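Local coordinates for protein lectin (Pleurotus ostreatus, PDB 6T0Q) that probably binds galactose-containing sugars through calcium-dependent sites in two carbohydrate-binding-module-like beta-sandwich domains, at residues G92-A104 against V183-L195. Sequence-based numbering, arbitrary orientation.
Sequences GAGFRQGQALFVA and VWGPPVLPPVLPL. With NAG (2-acetamido-2-deoxy-beta-D-glucopyranose), chain C.
W184 turns the five-membered side of its indole edge-on to the face of F95 in a T-shaped stack, ring planes at 62°, with W184 CD1 above the centre of the phenyl ring, 3.5 Å from F95 CG. F95 meets it with CG lodged between its own backbone N and carbonyl carbon (chi1 59°). Followed outward, F95 CB lies 4.0 Å from W184 CD1; F95 CG, CD1 and CD2 draw closer to that same indole carbon; CE1 and CE2 lie farther from it, CE1 also nearing W184 O, and CZ at the tip is 4.1 Å from W184 CD1. Indole NE1 is hydrogen-bonded to D77, a calcium ligand, so the tryptophan joins this corner to the second shell of the metal site. At the corner 95-97 the chain passes from strand 87-94 to strand 98-104, each an outermost strand of a different antiparallel sheet, in a beta-sandwich arrangement consistent with a carbohydrate-binding module. The connection between the protein's two sandwich regions runs beside the corner and forms a single beta bridge: V188 N donates to R96 O (3.0 Å), and G98 N donates to V188 O (2.9 Å). Both bonds are nearly straight, but G98 N comes almost head-on to the V188 carbonyl while V188 N sits off the carbonyl plane of R96. Q97, extended with CG anti to its backbone N (chi1 179°), lays CB and CG against V188 CG2, and one water links Q97 OE1 to L189 O. Beyond the bridge, P190 CG approaches G98 O and packs against A100 CB. Farther along, F102 presents the edge of its ring to V192 O, 3.3 Å from CZ, while CZ also packs against V192 CG2 and CE1 against L193 CD2. The ring's CD1 side borders the acetamide methyl of the N-acetylglucosamine, whose O7 accepts a hydrogen bond from F102 N (3.1 Å).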
# COMPACT_ATOMS: atom_id res chain seq x y z
N GLY A 92 -16.86 27.53 -6.72
CA GLY A 92 -16.87 27.92 -8.12
C GLY A 92 -17.78 29.11 -8.33
O GLY A 92 -18.29 29.71 -7.38
N ALA A 93 -17.99 29.45 -9.59
CA ALA A 93 -18.76 30.64 -9.91
C ALA A 93 -19.13 30.60 -11.38
O ALA A 93 -18.31 30.16 -12.20
CB ALA A 93 -17.96 31.92 -9.61
N GLY A 94 -20.33 31.05 -11.70
CA GLY A 94 -20.62 31.31 -13.10
C GLY A 94 -21.66 30.36 -13.66
O GLY A 94 -21.74 29.18 -13.26
N PHE A 95 -22.44 30.86 -14.61
CA PHE A 95 -23.55 30.10 -15.17
C PHE A 95 -23.37 29.78 -16.65
O PHE A 95 -24.20 29.04 -17.19
CB PHE A 95 -24.88 30.85 -14.98
CG PHE A 95 -24.91 32.23 -15.59
CD1 PHE A 95 -25.30 32.41 -16.92
CD2 PHE A 95 -24.57 33.35 -14.84
CE1 PHE A 95 -25.34 33.69 -17.48
CE2 PHE A 95 -24.60 34.63 -15.40
CZ PHE A 95 -24.99 34.80 -16.72
N ARG A 96 -22.34 30.30 -17.30
CA ARG A 96 -22.12 29.97 -18.70
C ARG A 96 -21.58 28.56 -18.86
O ARG A 96 -21.88 27.89 -19.85
CB ARG A 96 -21.17 30.99 -19.35
CG ARG A 96 -21.66 32.46 -19.31
CD ARG A 96 -22.94 32.72 -20.13
NE ARG A 96 -23.29 34.14 -20.16
CZ ARG A 96 -24.41 34.65 -20.69
NH1 ARG A 96 -25.31 33.86 -21.26
NH2 ARG A 96 -24.62 35.97 -20.65
N GLN A 97 -20.79 28.09 -17.89
CA GLN A 97 -20.23 26.74 -17.94
C GLN A 97 -20.31 26.11 -16.55
O GLN A 97 -19.96 26.76 -15.56
CB GLN A 97 -18.77 26.77 -18.41
CG GLN A 97 -18.12 25.39 -18.46
CD GLN A 97 -16.67 25.44 -18.91
OE1 GLN A 97 -16.32 24.99 -20.00
NE2 GLN A 97 -15.82 25.99 -18.06
N GLY A 98 -20.75 24.87 -16.48
CA GLY A 98 -20.81 24.18 -15.21
C GLY A 98 -19.42 23.82 -14.70
O GLY A 98 -18.42 23.87 -15.43
N GLN A 99 -19.37 23.45 -13.42
CA GLN A 99 -18.16 22.99 -12.76
C GLN A 99 -18.30 21.51 -12.41
O GLN A 99 -19.29 21.12 -11.80
CB GLN A 99 -17.90 23.79 -11.48
CG GLN A 99 -16.71 23.28 -10.65
CD GLN A 99 -16.52 24.10 -9.40
OE1 GLN A 99 -17.45 24.28 -8.62
NE2 GLN A 99 -15.32 24.62 -9.20
N ALA A 100 -17.30 20.71 -12.78
CA ALA A 100 -17.32 19.28 -12.48
C ALA A 100 -16.71 19.00 -11.11
O ALA A 100 -15.63 19.51 -10.80
CB ALA A 100 -16.55 18.50 -13.55
N LEU A 101 -17.38 18.16 -10.32
CA LEU A 101 -16.87 17.73 -9.02
C LEU A 101 -17.13 16.23 -8.87
O LEU A 101 -18.13 15.72 -9.38
CB LEU A 101 -17.54 18.50 -7.87
CG LEU A 101 -17.43 20.04 -7.85
CD1 LEU A 101 -18.30 20.61 -6.75
CD2 LEU A 101 -15.96 20.48 -7.64
N PHE A 102 -16.24 15.53 -8.16
CA PHE A 102 -16.37 14.09 -7.93
C PHE A 102 -16.22 13.81 -6.45
O PHE A 102 -15.40 14.44 -5.78
CB PHE A 102 -15.30 13.30 -8.71
CG PHE A 102 -15.29 13.57 -10.20
CD1 PHE A 102 -14.54 14.61 -10.72
CD2 PHE A 102 -16.03 12.78 -11.06
CE1 PHE A 102 -14.53 14.87 -12.08
CE2 PHE A 102 -16.02 13.02 -12.44
CZ PHE A 102 -15.28 14.07 -12.95
N VAL A 103 -16.99 12.86 -5.92
CA VAL A 103 -17.01 12.63 -4.47
C VAL A 103 -17.46 11.21 -4.17
O VAL A 103 -18.33 10.66 -4.86
CB VAL A 103 -17.89 13.68 -3.75
CG1 VAL A 103 -19.37 13.45 -4.06
CG2 VAL A 103 -17.64 13.67 -2.24
N ALA A 104 -16.86 10.61 -3.14
CA ALA A 104 -17.35 9.37 -2.56
C ALA A 104 -18.60 9.63 -1.71
O ALA A 104 -18.79 10.71 -1.16
CB ALA A 104 -16.27 8.71 -1.69
N VAL A 183 -33.54 32.74 -17.33
CA VAL A 183 -32.82 33.93 -17.76
C VAL A 183 -31.37 33.59 -18.10
O VAL A 183 -30.72 34.35 -18.83
CB VAL A 183 -32.85 35.03 -16.68
CG1 VAL A 183 -34.29 35.58 -16.52
CG2 VAL A 183 -32.28 34.53 -15.37
N TRP A 184 -30.85 32.48 -17.59
CA TRP A 184 -29.45 32.16 -17.77
C TRP A 184 -29.15 31.41 -19.07
O TRP A 184 -28.01 31.48 -19.55
CB TRP A 184 -28.94 31.34 -16.58
CG TRP A 184 -29.04 32.13 -15.30
CD1 TRP A 184 -28.20 33.14 -14.89
CD2 TRP A 184 -30.05 32.01 -14.28
NE1 TRP A 184 -28.62 33.64 -13.68
CE2 TRP A 184 -29.74 32.95 -13.28
CE3 TRP A 184 -31.16 31.17 -14.11
CZ2 TRP A 184 -30.52 33.10 -12.14
CZ3 TRP A 184 -31.94 31.32 -12.97
CH2 TRP A 184 -31.61 32.28 -12.00
N GLY A 185 -30.12 30.70 -19.64
CA GLY A 185 -29.82 29.84 -20.76
C GLY A 185 -29.07 28.60 -20.29
O GLY A 185 -28.69 28.50 -19.12
N PRO A 186 -28.85 27.64 -21.18
CA PRO A 186 -28.35 26.31 -20.76
C PRO A 186 -26.84 26.32 -20.55
O PRO A 186 -26.08 26.55 -21.50
CB PRO A 186 -28.75 25.40 -21.93
CG PRO A 186 -28.81 26.34 -23.14
CD PRO A 186 -29.29 27.67 -22.60
N PRO A 187 -26.36 26.06 -19.33
CA PRO A 187 -24.91 26.04 -19.12
C PRO A 187 -24.25 24.93 -19.92
O PRO A 187 -24.80 23.83 -20.05
CB PRO A 187 -24.76 25.81 -17.61
CG PRO A 187 -26.09 26.25 -17.02
CD PRO A 187 -27.10 25.87 -18.07
N VAL A 188 -23.08 25.22 -20.48
CA VAL A 188 -22.33 24.20 -21.20
C VAL A 188 -21.62 23.32 -20.18
O VAL A 188 -21.17 23.78 -19.13
CB VAL A 188 -21.34 24.82 -22.20
CG1 VAL A 188 -22.04 25.87 -23.09
CG2 VAL A 188 -20.16 25.43 -21.49
N LEU A 189 -21.54 22.03 -20.48
CA LEU A 189 -20.87 21.11 -19.58
C LEU A 189 -19.36 21.30 -19.71
O LEU A 189 -18.85 21.46 -20.82
CB LEU A 189 -21.26 19.67 -19.92
CG LEU A 189 -22.75 19.32 -19.76
CD1 LEU A 189 -23.06 17.94 -20.32
CD2 LEU A 189 -23.15 19.40 -18.28
N PRO A 190 -18.63 21.32 -18.60
CA PRO A 190 -17.16 21.36 -18.68
C PRO A 190 -16.63 20.02 -19.15
O PRO A 190 -17.38 19.02 -19.17
CB PRO A 190 -16.74 21.63 -17.23
CG PRO A 190 -17.79 20.91 -16.44
CD PRO A 190 -19.09 21.10 -17.22
N PRO A 191 -15.35 19.93 -19.52
CA PRO A 191 -14.76 18.61 -19.77
C PRO A 191 -14.79 17.76 -18.51
O PRO A 191 -14.78 18.29 -17.39
CB PRO A 191 -13.32 18.94 -20.19
CG PRO A 191 -13.05 20.29 -19.58
CD PRO A 191 -14.37 21.02 -19.68
N VAL A 192 -14.86 16.44 -18.69
CA VAL A 192 -14.92 15.55 -17.52
C VAL A 192 -13.71 15.76 -16.62
O VAL A 192 -13.84 15.82 -15.39
CB VAL A 192 -15.06 14.08 -17.96
CG1 VAL A 192 -13.93 13.66 -18.95
CG2 VAL A 192 -15.06 13.18 -16.74
N LEU A 193 -12.53 15.89 -17.21
CA LEU A 193 -11.27 16.17 -16.53
C LEU A 193 -10.43 17.05 -17.44
O LEU A 193 -10.58 16.99 -18.67
CB LEU A 193 -10.47 14.88 -16.22
CG LEU A 193 -11.04 13.96 -15.14
CD1 LEU A 193 -10.29 12.62 -15.14
CD2 LEU A 193 -10.95 14.63 -13.77
N PRO A 194 -9.53 17.86 -16.89
CA PRO A 194 -8.63 18.64 -17.74
C PRO A 194 -7.50 17.76 -18.26
O PRO A 194 -7.04 16.83 -17.58
CB PRO A 194 -8.09 19.72 -16.79
CG PRO A 194 -8.04 19.01 -15.46
CD PRO A 194 -9.31 18.15 -15.46
N LEU A 195 -7.07 18.03 -19.50
CA LEU A 195 -5.76 17.57 -19.95
C LEU A 195 -4.69 18.63 -19.72
O LEU A 195 -3.51 18.29 -19.56
CB LEU A 195 -5.81 17.17 -21.42
CG LEU A 195 -6.58 15.88 -21.69
CD1 LEU A 195 -6.60 15.60 -23.18
CD2 LEU A 195 -5.98 14.70 -20.89
C1 NAG C . -10.83 17.70 -4.81
C2 NAG C . -11.92 18.53 -5.51
C3 NAG C . -11.59 20.04 -5.44
C4 NAG C . -11.20 20.48 -4.03
C5 NAG C . -10.15 19.55 -3.45
C6 NAG C . -9.83 19.84 -1.99
C7 NAG C . -13.13 17.56 -7.44
C8 NAG C . -13.06 17.26 -8.91
N2 NAG C . -12.04 18.12 -6.91
O3 NAG C . -12.71 20.80 -5.87
O4 NAG C . -10.86 21.81 -3.92
O5 NAG C . -10.63 18.20 -3.49
O6 NAG C . -10.98 19.70 -1.17
O7 NAG C . -14.12 17.31 -6.79
O HOH W 1 -25.78 29.55 -19.39
O HOH W 2 -25.38 30.97 -21.06
O HOH W 3 -27.90 33.91 -20.81
O HOH W 4 -17.00 23.22 -21.82